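Local coordinates for p800 reaction center core protein (Heliobacterium modesticaldum, PDB 5V8K) that forms the core of a homodimeric photosynthetic reaction center, holding bacteriochlorophyll g pigments and a chlorophyll derivative in the membrane and binding a [4Fe-4S] cluster, at residues A[440-445]-A[578-583]; A[541-546]-A[570-575]. All blocks are in the same frame, centred on the assembly; numbering follows the deposited sequence.

Contact 1 (A[440-445]-A[578-583]). With DGG (1-[glycerolylphosphonyl]-2-[8-(2-hexyl-cyclopropyl)-octanal-1-yl]-3-[hexadecanal-1-yl]-glycerol), chain B.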
ATOM      1  N   GLN A 440     -11.273 -17.285  -2.940  1.00 37.19           N
ATOM      2  CA  GLN A 440     -10.772 -17.575  -1.598  1.00 35.84           C
ATOM      3  C   GLN A 440      -9.337 -18.102  -1.639  1.00 36.99           C
ATOM      4  O   GLN A 440      -8.574 -17.901  -0.688  1.00 34.72           O
ATOM      5  CB  GLN A 440     -11.684 -18.572  -0.886  1.00 36.97           C
ATOM      6  CG  GLN A 440     -13.072 -18.029  -0.559  1.00 37.55           C
ATOM      7  CD  GLN A 440     -13.008 -16.857   0.418  1.00 38.50           C
ATOM      8  OE1 GLN A 440     -12.396 -16.946   1.492  1.00 37.78           O
ATOM      9  NE2 GLN A 440     -13.603 -15.742   0.032  1.00 36.61           N
ATOM     10  N   PHE A 441      -8.957 -18.797  -2.711  1.00 37.32           N
ATOM     11  CA  PHE A 441      -7.549 -19.126  -2.914  1.00 37.94           C
ATOM     12  C   PHE A 441      -6.685 -17.871  -2.923  1.00 34.68           C
ATOM     13  O   PHE A 441      -5.682 -17.797  -2.211  1.00 37.37           O
ATOM     14  CB  PHE A 441      -7.364 -19.912  -4.211  1.00 36.46           C
ATOM     15  CG  PHE A 441      -5.940 -19.899  -4.705  1.00 37.99           C
ATOM     16  CD1 PHE A 441      -5.005 -20.728  -4.143  1.00 35.94           C
ATOM     17  CD2 PHE A 441      -5.548 -19.010  -5.673  1.00 35.37           C
ATOM     18  CE1 PHE A 441      -3.694 -20.711  -4.560  1.00 35.55           C
ATOM     19  CE2 PHE A 441      -4.206 -18.951  -6.113  1.00 35.89           C
ATOM     20  CZ  PHE A 441      -3.271 -19.812  -5.557  1.00 38.85           C
ATOM     21  N   TYR A 442      -7.054 -16.867  -3.729  1.00 36.00           N
ATOM     22  CA  TYR A 442      -6.280 -15.626  -3.754  1.00 32.56           C
ATOM     23  C   TYR A 442      -6.215 -15.009  -2.371  1.00 34.60           C
ATOM     24  O   TYR A 442      -5.175 -14.459  -1.979  1.00 35.05           O
ATOM     25  CB  TYR A 442      -6.876 -14.608  -4.729  1.00 33.63           C
ATOM     26  CG  TYR A 442      -7.037 -15.058  -6.140  1.00 35.68           C
ATOM     27  CD1 TYR A 442      -6.016 -15.712  -6.812  1.00 32.79           C
ATOM     28  CD2 TYR A 442      -8.224 -14.840  -6.816  1.00 34.70           C
ATOM     29  CE1 TYR A 442      -6.183 -16.145  -8.087  1.00 37.62           C
ATOM     30  CE2 TYR A 442      -8.401 -15.269  -8.138  1.00 34.79           C
ATOM     31  CZ  TYR A 442      -7.354 -15.916  -8.777  1.00 34.09           C
ATOM     32  OH  TYR A 442      -7.501 -16.409 -10.080  1.00 35.32           O
ATOM     33  N   LEU A 443      -7.353 -15.014  -1.641  1.00 35.67           N
ATOM     34  CA  LEU A 443      -7.382 -14.334  -0.364  1.00 34.84           C
ATOM     35  C   LEU A 443      -6.457 -15.033   0.623  1.00 33.55           C
ATOM     36  O   LEU A 443      -5.811 -14.382   1.446  1.00 33.22           O
ATOM     37  CB  LEU A 443      -8.841 -14.271   0.168  1.00 36.47           C
ATOM     38  CG  LEU A 443      -9.153 -13.450   1.415  1.00 34.63           C
ATOM     39  CD1 LEU A 443      -8.718 -11.979   1.221  1.00 32.96           C
ATOM     40  CD2 LEU A 443     -10.624 -13.492   1.834  1.00 34.66           C
ATOM     41  N   ALA A 444      -6.371 -16.359   0.556  1.00 32.38           N
ATOM     42  CA  ALA A 444      -5.434 -17.047   1.437  1.00 32.36           C
ATOM     43  C   ALA A 444      -3.987 -16.664   1.106  1.00 33.35           C
ATOM     44  O   ALA A 444      -3.166 -16.461   2.012  1.00 32.44           O
ATOM     45  CB  ALA A 444      -5.653 -18.549   1.368  1.00 33.32           C
ATOM     46  N   ILE A 445      -3.672 -16.489  -0.185  1.00 34.89           N
ATOM     47  CA  ILE A 445      -2.344 -16.017  -0.576  1.00 32.81           C
ATOM     48  C   ILE A 445      -2.050 -14.661   0.060  1.00 35.14           C
ATOM     49  O   ILE A 445      -0.960 -14.430   0.585  1.00 34.42           O
ATOM     50  CB  ILE A 445      -2.221 -15.946  -2.109  1.00 34.39           C
ATOM     51  CG1 ILE A 445      -2.354 -17.354  -2.760  1.00 33.42           C
ATOM     52  CG2 ILE A 445      -0.912 -15.265  -2.499  1.00 31.94           C
ATOM     53  CD1 ILE A 445      -1.183 -18.321  -2.430  1.00 33.78           C
ATOM     54  N   GLY A 578      -7.532  -9.874 -13.851  1.00 39.40           N
ATOM     55  CA  GLY A 578      -6.923  -8.865 -13.003  1.00 35.91           C
ATOM     56  C   GLY A 578      -6.767  -9.312 -11.565  1.00 39.37           C
ATOM     57  O   GLY A 578      -5.813  -8.928 -10.893  1.00 36.70           O
ATOM     58  N   LYS A 579      -7.656 -10.181 -11.094  1.00 42.68           N
ATOM     59  CA  LYS A 579      -7.529 -10.687  -9.732  1.00 43.77           C
ATOM     60  C   LYS A 579      -6.397 -11.698  -9.629  1.00 42.59           C
ATOM     61  O   LYS A 579      -5.626 -11.674  -8.665  1.00 40.70           O
ATOM     62  CB  LYS A 579      -8.859 -11.288  -9.258  1.00 37.40           C
ATOM     63  CG  LYS A 579      -9.580 -10.429  -8.277  1.00 42.12           C
ATOM     64  CD  LYS A 579     -11.090 -10.518  -8.368  1.00 48.27           C
ATOM     65  CE  LYS A 579     -11.642 -11.929  -8.294  1.00 49.54           C
ATOM     66  NZ  LYS A 579     -13.100 -11.853  -7.788  1.00 48.31           N
ATOM     67  N   ALA A 580      -6.267 -12.576 -10.626  1.00 37.36           N
ATOM     68  CA  ALA A 580      -5.179 -13.554 -10.647  1.00 37.46           C
ATOM     69  C   ALA A 580      -3.807 -12.881 -10.766  1.00 36.57           C
ATOM     70  O   ALA A 580      -2.867 -13.208 -10.024  1.00 37.77           O
ATOM     71  CB  ALA A 580      -5.353 -14.541 -11.800  1.00 37.92           C
ATOM     72  N   ILE A 581      -3.676 -11.942 -11.701  1.00 37.05           N
ATOM     73  CA  ILE A 581      -2.398 -11.269 -11.943  1.00 36.93           C
ATOM     74  C   ILE A 581      -2.094 -10.299 -10.802  1.00 36.69           C
ATOM     75  O   ILE A 581      -0.947 -10.163 -10.351  1.00 37.21           O
ATOM     76  CB  ILE A 581      -2.437 -10.540 -13.300  1.00 39.47           C
ATOM     77  CG1 ILE A 581      -2.538 -11.549 -14.429  1.00 39.61           C
ATOM     78  CG2 ILE A 581      -1.206  -9.626 -13.482  1.00 38.56           C
ATOM     79  CD1 ILE A 581      -2.884 -10.932 -15.786  1.00 36.76           C
ATOM     80  N   GLY A 582      -3.134  -9.626 -10.309  1.00 34.84           N
ATOM     81  CA  GLY A 582      -2.949  -8.692  -9.216  1.00 31.97           C
ATOM     82  C   GLY A 582      -2.512  -9.391  -7.955  1.00 32.80           C
ATOM     83  O   GLY A 582      -1.622  -8.915  -7.249  1.00 33.42           O
ATOM     84  N   CYS A 583      -3.112 -10.535  -7.658  1.00 35.66           N
ATOM     85  CA  CYS A 583      -2.707 -11.271  -6.475  1.00 38.13           C
ATOM     86  C   CYS A 583      -1.282 -11.782  -6.628  1.00 36.36           C
ATOM     87  O   CYS A 583      -0.463 -11.619  -5.725  1.00 37.10           O
ATOM     88  CB  CYS A 583      -3.687 -12.412  -6.201  1.00 38.15           C
ATOM     89  SG  CYS A 583      -3.191 -13.531  -4.854  1.00 38.60           S
TER
HETATM   90  C11 DGG B1030       3.153 -11.279 -14.623  1.00 77.85           C
HETATM   91  C10 DGG B1030       2.330 -12.097 -15.589  1.00 80.71           C
HETATM   92  C9  DGG B1030       2.054 -13.458 -14.973  1.00 82.67           C
HETATM   93  C8  DGG B1030       1.444 -13.368 -13.585  1.00 76.85           C
HETATM   94  C7  DGG B1030       1.517 -14.673 -12.803  1.00 75.58           C
HETATM   95  C6  DGG B1030       0.508 -15.734 -13.196  1.00 75.37           C
HETATM   96  C5  DGG B1030      -0.738 -15.126 -13.779  1.00 69.47           C
HETATM   97  C4  DGG B1030      -1.706 -16.181 -14.269  1.00 67.74           C
HETATM   98  C3  DGG B1030      -2.947 -15.517 -14.833  1.00 69.26           C
HETATM   99  C2  DGG B1030      -3.977 -16.539 -15.260  1.00 67.00           C
HETATM  100  C1  DGG B1030      -5.153 -15.835 -15.865  1.00 70.38           C
HETATM  101  O1  DGG B1030      -5.030 -14.772 -16.378  1.00 75.89           O
HETATM  102  O17 DGG B1030      -6.450 -16.401 -15.833  1.00 71.13           O
HETATM  103  C17 DGG B1030      -7.508 -15.891 -16.613  1.00 70.53           C
HETATM  104  C19 DGG B1030      -8.679 -16.874 -16.566  1.00 72.84           C
HETATM  105  O19 DGG B1030      -9.213 -16.914 -15.243  1.00 73.58           O
HETATM  106  C21 DGG B1030      -9.204 -18.152 -14.514  1.00 77.40           C
HETATM  107  O21 DGG B1030      -9.533 -19.109 -15.152  1.00 89.00           O
HETATM  108  C22 DGG B1030      -8.734 -18.165 -13.081  1.00 67.69           C
HETATM  109  C23 DGG B1030      -7.238 -17.830 -12.913  1.00 65.64           C
HETATM  110  C24 DGG B1030      -6.360 -18.872 -12.208  1.00 67.47           C
HETATM  111  C25 DGG B1030      -5.009 -19.200 -12.866  1.00 75.33           C
HETATM  112  C26 DGG B1030      -3.914 -19.612 -11.892  1.00 77.87           C
HETATM  113  C27 DGG B1030      -3.324 -18.405 -11.190  1.00 75.48           C
HETATM  114  C28 DGG B1030      -2.280 -18.778 -10.151  1.00 71.45           C
HETATM  115  C29 DGG B1030      -1.448 -17.580  -9.731  1.00 65.98           C
HETATM  116  C30 DGG B1030      -2.114 -16.494  -8.901  1.00 60.19           C
HETATM  117  C31 DGG B1030      -1.330 -16.216  -7.641  1.00 56.88           C
HETATM  118  C32 DGG B1030      -0.553 -17.426  -7.190  1.00 56.54           C
HETATM  119  C33 DGG B1030       0.234 -17.158  -5.937  1.00 60.33           C
HETATM  120  C18 DGG B1030      -9.771 -16.512 -17.547  1.00 78.64           C
HETATM  121  P   DGG B1030     -11.522 -14.973 -18.375  1.00 92.61           P
HETATM  122  OP1 DGG B1030     -12.363 -16.178 -18.545  1.00 99.66           O
HETATM  123  OP2 DGG B1030     -10.482 -15.332 -17.253  1.00 87.12           O
HETATM  124  OP3 DGG B1030     -10.659 -14.530 -19.488  1.00 96.93           O
HETATM  125  OP4 DGG B1030     -12.404 -13.717 -17.994  1.00 87.53           O
HETATM  126  C40 DGG B1030     -12.681 -12.702 -18.962  1.00 97.01           C
HETATM  127  C41 DGG B1030     -14.185 -12.420 -19.141  1.00102.65           C
HETATM  128  O42 DGG B1030     -14.978 -13.539 -18.748  1.00102.94           O
HETATM  129  C43 DGG B1030     -14.593 -11.971 -20.559  1.00102.24           C
HETATM  130  O44 DGG B1030     -13.756 -10.897 -20.977  1.00 99.60           O
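Y442 reaches from helix 437-447 to helix 575-599, its ring lying against A580 and C583, illustrating how one aromatic side chain can span two nearly parallel transmembrane helices. The short segments run in the same direction at 16°, their axes 10.4 Å apart. CG of Y442 stands beside the backbone N and anti to the carbonyl carbon (chi1 -56°), which carries the ring toward the start of helix 575-599, the end nearer the iron-sulfur cluster. One ring face looks onto the helix backbone, with K579 O over its centre, 4.3 Å above the plane. Y442 OH comes 3.3 Å from A580 CB and 3.2 Å from C23 of the lipid DGG, so the phenol oxygen touches both the helix and the acyl chain. K579 crosses the ring at about a right angle, and its ammonium turns away to a salt bridge with D439. Replacing this tyrosine by alanine would take the ring away from the K579 carbonyl and is likely to leave a gap between the two helices beside A580. At the other end C583 SG makes an oblique sulfur-aromatic contact with the Y442 ring and rests against Y442 CB (3.8 Å) and I445 CG2 (3.7 Å).

Contact 2 (A[541-546]-A[570-575]). With AOH (8(1)-OH-Chlorophyll aF), chain E.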
ATOM      1  N   GLN A 541     -12.194  -2.267  -6.880  1.00 38.39           N
ATOM      2  CA  GLN A 541     -13.503  -2.280  -7.549  1.00 38.18           C
ATOM      3  C   GLN A 541     -13.591  -1.213  -8.635  1.00 38.28           C
ATOM      4  O   GLN A 541     -14.358  -0.253  -8.501  1.00 40.22           O
ATOM      5  CB  GLN A 541     -14.621  -2.044  -6.524  1.00 36.53           C
ATOM      6  CG  GLN A 541     -14.855  -3.183  -5.578  1.00 38.23           C
ATOM      7  CD  GLN A 541     -15.674  -2.757  -4.389  1.00 39.59           C
ATOM      8  OE1 GLN A 541     -16.606  -1.985  -4.540  1.00 40.13           O
ATOM      9  NE2 GLN A 541     -15.332  -3.249  -3.206  1.00 37.74           N
ATOM     10  N   TYR A 542     -12.791  -1.340  -9.699  1.00 35.14           N
ATOM     11  CA  TYR A 542     -12.693  -0.273 -10.685  1.00 35.80           C
ATOM     12  C   TYR A 542     -12.481  -0.806 -12.105  1.00 37.95           C
ATOM     13  O   TYR A 542     -11.996  -0.078 -12.978  1.00 36.80           O
ATOM     14  CB  TYR A 542     -11.573   0.695 -10.292  1.00 34.28           C
ATOM     15  CG  TYR A 542     -12.091   1.910  -9.545  1.00 38.62           C
ATOM     16  CD1 TYR A 542     -12.633   2.981 -10.221  1.00 34.86           C
ATOM     17  CD2 TYR A 542     -12.031   1.976  -8.161  1.00 41.42           C
ATOM     18  CE1 TYR A 542     -13.146   4.067  -9.561  1.00 38.00           C
ATOM     19  CE2 TYR A 542     -12.542   3.067  -7.467  1.00 44.13           C
ATOM     20  CZ  TYR A 542     -13.083   4.120  -8.168  1.00 44.20           C
ATOM     21  OH  TYR A 542     -13.582   5.211  -7.488  1.00 43.48           O
ATOM     22  N   ARG A 543     -12.884  -2.046 -12.368  1.00 37.10           N
ATOM     23  CA  ARG A 543     -12.592  -2.630 -13.665  1.00 38.24           C
ATOM     24  C   ARG A 543     -13.369  -1.952 -14.782  1.00 40.26           C
ATOM     25  O   ARG A 543     -12.840  -1.763 -15.883  1.00 38.49           O
ATOM     26  CB  ARG A 543     -12.905  -4.104 -13.643  1.00 37.50           C
ATOM     27  CG  ARG A 543     -12.294  -4.836 -14.859  1.00 38.90           C
ATOM     28  CD  ARG A 543     -13.276  -4.957 -16.020  1.00 40.33           C
ATOM     29  NE  ARG A 543     -12.623  -5.461 -17.221  1.00 39.42           N
ATOM     30  CZ  ARG A 543     -13.266  -5.704 -18.353  1.00 43.92           C
ATOM     31  NH1 ARG A 543     -14.560  -5.466 -18.429  1.00 40.18           N
ATOM     32  NH2 ARG A 543     -12.618  -6.165 -19.404  1.00 39.67           N
ATOM     33  N   GLY A 544     -14.641  -1.630 -14.546  1.00 34.76           N
ATOM     34  CA  GLY A 544     -15.420  -0.950 -15.564  1.00 35.85           C
ATOM     35  C   GLY A 544     -14.847   0.396 -15.955  1.00 35.64           C
ATOM     36  O   GLY A 544     -14.843   0.766 -17.135  1.00 38.19           O
ATOM     37  N   SER A 545     -14.386   1.168 -14.968  1.00 39.75           N
ATOM     38  CA  SER A 545     -13.713   2.429 -15.259  1.00 36.44           C
ATOM     39  C   SER A 545     -12.604   2.229 -16.288  1.00 36.32           C
ATOM     40  O   SER A 545     -12.488   2.990 -17.255  1.00 37.23           O
ATOM     41  CB  SER A 545     -13.133   3.012 -13.976  1.00 35.42           C
ATOM     42  OG  SER A 545     -12.530   4.248 -14.259  1.00 36.13           O
ATOM     43  N   ARG A 546     -11.759   1.219 -16.062  1.00 37.89           N
ATOM     44  CA  ARG A 546     -10.614   0.964 -16.920  1.00 37.50           C
ATOM     45  C   ARG A 546     -11.021   0.500 -18.320  1.00 38.85           C
ATOM     46  O   ARG A 546     -10.403   0.891 -19.312  1.00 38.97           O
ATOM     47  CB  ARG A 546      -9.722  -0.073 -16.240  1.00 38.24           C
ATOM     48  CG  ARG A 546      -9.012   0.490 -15.005  1.00 37.85           C
ATOM     49  CD  ARG A 546      -8.509  -0.598 -14.066  1.00 37.83           C
ATOM     50  NE  ARG A 546      -7.977  -1.785 -14.733  1.00 37.86           N
ATOM     51  CZ  ARG A 546      -8.334  -3.032 -14.448  1.00 39.97           C
ATOM     52  NH1 ARG A 546      -7.823  -4.040 -15.140  1.00 39.14           N
ATOM     53  NH2 ARG A 546      -9.219  -3.300 -13.503  1.00 37.17           N
ATOM     54  N   ASN A 570      -6.955  -2.890 -26.141  1.00 50.03           N
ATOM     55  CA  ASN A 570      -8.112  -3.522 -26.786  1.00 50.25           C
ATOM     56  C   ASN A 570      -9.235  -3.724 -25.787  1.00 49.58           C
ATOM     57  O   ASN A 570     -10.412  -3.595 -26.127  1.00 50.07           O
ATOM     58  CB  ASN A 570      -7.721  -4.881 -27.369  1.00 54.28           C
ATOM     59  CG  ASN A 570      -7.671  -4.900 -28.866  1.00 58.00           C
ATOM     60  OD1 ASN A 570      -7.540  -3.884 -29.550  1.00 58.92           O
ATOM     61  ND2 ASN A 570      -7.742  -6.094 -29.390  1.00 64.40           N
ATOM     62  N   ARG A 571      -8.884  -4.039 -24.545  1.00 47.01           N
ATOM     63  CA  ARG A 571      -9.839  -4.047 -23.436  1.00 47.16           C
ATOM     64  C   ARG A 571      -9.030  -4.041 -22.158  1.00 46.75           C
ATOM     65  O   ARG A 571      -7.817  -4.297 -22.164  1.00 44.92           O
ATOM     66  CB  ARG A 571     -10.772  -5.265 -23.490  1.00 46.14           C
ATOM     67  CG  ARG A 571     -10.026  -6.589 -23.503  1.00 50.88           C
ATOM     68  CD  ARG A 571     -10.960  -7.753 -23.257  1.00 48.98           C
ATOM     69  NE  ARG A 571     -10.247  -9.040 -23.233  1.00 49.17           N
ATOM     70  CZ  ARG A 571      -9.628  -9.552 -22.170  1.00 53.41           C
ATOM     71  NH1 ARG A 571      -9.595  -8.903 -20.986  1.00 51.74           N
ATOM     72  NH2 ARG A 571      -9.046 -10.736 -22.274  1.00 53.51           N
ATOM     73  N   ALA A 572      -9.697  -3.715 -21.058  1.00 40.67           N
ATOM     74  CA  ALA A 572      -9.024  -3.878 -19.782  1.00 36.15           C
ATOM     75  C   ALA A 572      -8.988  -5.359 -19.435  1.00 39.01           C
ATOM     76  O   ALA A 572      -9.825  -6.155 -19.877  1.00 36.01           O
ATOM     77  CB  ALA A 572      -9.729  -3.069 -18.689  1.00 34.66           C
ATOM     78  N   LEU A 573      -7.984  -5.739 -18.670  1.00 39.71           N
ATOM     79  CA  LEU A 573      -8.012  -7.038 -18.029  1.00 39.25           C
ATOM     80  C   LEU A 573      -9.371  -7.236 -17.352  1.00 39.60           C
ATOM     81  O   LEU A 573      -9.937  -6.301 -16.779  1.00 40.82           O
ATOM     82  CB  LEU A 573      -6.894  -7.129 -17.004  1.00 36.69           C
ATOM     83  CG  LEU A 573      -5.465  -6.976 -17.517  1.00 38.77           C
ATOM     84  CD1 LEU A 573      -4.639  -6.783 -16.316  1.00 38.39           C
ATOM     85  CD2 LEU A 573      -5.063  -8.185 -18.203  1.00 40.26           C
ATOM     86  N   SER A 574      -9.909  -8.443 -17.459  1.00 37.58           N
ATOM     87  CA  SER A 574     -11.202  -8.783 -16.893  1.00 40.75           C
ATOM     88  C   SER A 574     -11.096  -8.945 -15.383  1.00 39.48           C
ATOM     89  O   SER A 574     -10.007  -8.944 -14.812  1.00 40.00           O
ATOM     90  CB  SER A 574     -11.735 -10.066 -17.520  1.00 41.06           C
ATOM     91  OG  SER A 574     -10.926 -11.187 -17.185  1.00 40.53           O
ATOM     92  N   LEU A 575     -12.255  -9.063 -14.726  1.00 41.92           N
ATOM     93  CA  LEU A 575     -12.270  -9.289 -13.283  1.00 40.55           C
ATOM     94  C   LEU A 575     -11.386 -10.471 -12.937  1.00 37.55           C
ATOM     95  O   LEU A 575     -10.514 -10.371 -12.074  1.00 39.42           O
ATOM     96  CB  LEU A 575     -13.700  -9.529 -12.766  1.00 37.84           C
ATOM     97  CG  LEU A 575     -14.679  -8.353 -12.877  1.00 43.06           C
ATOM     98  CD1 LEU A 575     -16.007  -8.790 -12.435  1.00 39.16           C
ATOM     99  CD2 LEU A 575     -14.238  -7.122 -12.028  1.00 38.76           C
TER
HETATM  100  C1  AOH E1003      -1.750   8.872 -19.171  1.00 47.69           C
HETATM  101  C2  AOH E1003      -0.749   7.942 -18.540  1.00 43.77           C
HETATM  102  C3  AOH E1003       0.040   8.281 -17.529  1.00 40.22           C
HETATM  103  C4  AOH E1003       0.009   9.634 -16.940  1.00 35.77           C
HETATM  104  C5  AOH E1003       1.027   7.268 -17.033  1.00 33.77           C
HETATM  105  C6  AOH E1003       2.395   7.469 -17.673  1.00 38.27           C
HETATM  106  C7  AOH E1003       3.331   6.600 -16.864  1.00 44.13           C
HETATM  107  C8  AOH E1003       4.631   6.530 -17.124  1.00 43.77           C
HETATM  108  C9  AOH E1003       5.176   7.286 -18.299  1.00 47.11           C
HETATM  109  C10 AOH E1003       5.494   5.586 -16.324  1.00 43.13           C
HETATM  110  C11 AOH E1003       6.040   5.993 -14.976  1.00 50.10           C
HETATM  111  C15 AOH E1003       7.806   6.080 -12.611  1.00 43.39           C
HETATM  112  C14 AOH E1003       8.646   3.694 -13.152  1.00 56.73           C
HETATM  113  C13 AOH E1003       7.776   4.877 -13.499  1.00 54.83           C
HETATM  114  C12 AOH E1003       6.964   4.853 -14.573  1.00 56.17           C
HETATM  115  NB  AOH E1003      -2.154   4.187 -12.689  1.00 35.88           N
HETATM  116  ND  AOH E1003      -6.169   3.720 -13.103  1.00 32.47           N
HETATM  117  C1A AOH E1003      -5.051   4.830 -15.734  1.00 36.15           C
HETATM  118  C1B AOH E1003      -1.262   4.553 -13.634  1.00 32.89           C
HETATM  119  C1C AOH E1003      -3.353   3.266 -10.078  1.00 33.82           C
HETATM  120  C1D AOH E1003      -7.099   3.317 -12.227  1.00 36.17           C
HETATM  121  C2A AOH E1003      -4.683   5.573 -16.987  1.00 39.39           C
HETATM  122  C2B AOH E1003       0.052   4.495 -13.175  1.00 36.56           C
HETATM  123  C2C AOH E1003      -3.837   2.977  -8.809  1.00 36.22           C
HETATM  124  C2D AOH E1003      -8.357   3.331 -12.802  1.00 35.12           C
HETATM  125  C3A AOH E1003      -3.168   5.392 -16.878  1.00 36.15           C
HETATM  126  C3B AOH E1003      -0.068   4.095 -11.848  1.00 32.83           C
HETATM  127  C3C AOH E1003      -5.202   2.818  -8.948  1.00 32.60           C
HETATM  128  C3D AOH E1003      -8.170   3.783 -14.104  1.00 36.75           C
HETATM  129  C4A AOH E1003      -2.905   4.919 -15.471  1.00 36.89           C
HETATM  130  C4B AOH E1003      -1.428   3.948 -11.579  1.00 36.33           C
HETATM  131  C4C AOH E1003      -5.439   3.029 -10.316  1.00 31.11           C
HETATM  132  C4D AOH E1003      -6.813   4.057 -14.265  1.00 30.98           C
HETATM  133  CAA AOH E1003      -5.203   7.002 -16.968  1.00 43.32           C
HETATM  134  CAB AOH E1003       1.146   3.887 -11.078  1.00 33.38           C
HETATM  135  CAC AOH E1003      -6.125   2.557  -7.838  1.00 38.39           C
HETATM  136  CAD AOH E1003      -8.815   4.312 -15.338  1.00 39.00           C
HETATM  137  CBA AOH E1003      -5.178   7.611 -18.371  1.00 48.64           C
HETATM  138  CBB AOH E1003       1.284   3.219  -9.972  1.00 32.55           C
HETATM  139  CBC AOH E1003      -7.069   1.419  -8.054  1.00 26.92           C
HETATM  140  CBD AOH E1003      -7.739   4.741 -16.281  1.00 40.99           C
HETATM  141  CED AOH E1003      -7.246   1.942 -18.901  1.00 34.67           C
HETATM  142  CGA AOH E1003      -4.052   8.577 -18.591  1.00 52.74           C
HETATM  143  CGD AOH E1003      -7.807   3.939 -17.557  1.00 40.06           C
HETATM  144  CHA AOH E1003      -6.488   4.539 -15.533  1.00 36.43           C
HETATM  145  CHB AOH E1003      -1.649   4.937 -15.016  1.00 32.33           C
HETATM  146  CHC AOH E1003      -1.933   3.501 -10.291  1.00 32.61           C
HETATM  147  CHD AOH E1003      -6.794   2.943 -10.831  1.00 28.53           C
HETATM  148  CMA AOH E1003      -2.620   4.373 -17.870  1.00 39.10           C
HETATM  149  CMB AOH E1003       1.336   4.781 -13.919  1.00 30.58           C
HETATM  150  CMC AOH E1003      -3.051   2.891  -7.532  1.00 31.12           C
HETATM  151  CMD AOH E1003      -9.612   2.902 -12.096  1.00 34.23           C
HETATM  152  NA  AOH E1003      -4.059   4.537 -14.898  1.00 39.73           N
HETATM  153  NC  AOH E1003      -4.315   3.268 -11.009  1.00 37.80           N
HETATM  154  O1  AOH E1003      -6.926   3.734  -7.563  1.00 44.92           O
HETATM  155  O1A AOH E1003      -3.767   9.438 -17.768  1.00 58.98           O
HETATM  156  O1D AOH E1003      -8.316   4.390 -18.569  1.00 42.57           O
HETATM  157  O2A AOH E1003      -2.949   8.121 -19.328  1.00 57.00           O
HETATM  158  O2D AOH E1003      -7.256   2.607 -17.618  1.00 34.59           O
HETATM  159  OBD AOH E1003     -10.039   4.016 -15.569  1.00 42.41           O
HETATM  160 MG   AOH E1003      -4.136   3.743 -13.020  1.00 38.84          MG
HETATM  161  O   HOH W   1      -9.228  -6.247 -13.815  1.00 37.43           O
HETATM  162  O   HOH W   2      -3.802   1.496 -13.736  1.00 40.58           O
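R543, in the first turn of helix 543-560, grips the backbone of the loop 570-575 with two N-H groups; the loop ends at S574, the N-cap of helix 575-599, and R543 holds the two carbonyls just before it. This is the tight part of the contact. The guanidinium presents its edge: NE donates to L573 O at 2.8 Å, nearly straight at 164°, and NH2 donates to A572 O at 2.8 Å. Both acceptors lie in the guanidinium plane, whereas each donor stands above its carbonyl plane, and the pair of bonds fixes the rotation of the group. A bend at chi2 (-94°) turns the guanidinium along the loop, while R543 CB packs 3.7 Å from L575 CD2. A572 O is gripped twice, since R571 NH1 reaches it from the opposite face of its plane; the two like charges are probably eased by E577, which forms a salt bridge with R571.

R546 makes the looser, water-mediated side. A572 CB sits over one face of its guanidinium, and L573 CB meets the edge, but the polar link to the loop runs through a water that accepts from NH1 and donates to S574 O. On the other flank the helix meets the chlorophyll derivative AOH: R546 CG lies 3.5 Å from AOH C3D, and S545 OG donates to AOH OBD at 2.8 Å.

In the fold
Contact 2 is nested inside the chain loop that contact 1 closes, and the centres of the two lie 16 Å apart. Helix 575-599 joins them: its start belongs to 570-575 and its next turns to 578-583, and I581 CD1 meets L573 CD2 at 4.3 Å. The same lipid serves both, its acyl chains bordering contact 1 and its phosphate end hydrogen-bonded to S574 of contact 2. Both also flank the iron-sulfur cluster, which is about 4 Å from the side chain of L575 and about 6 Å from that of K579. The second subunit ties the pair across the dimer, where Q440 meets S545 of the neighbouring subunit through a hydrogen bond.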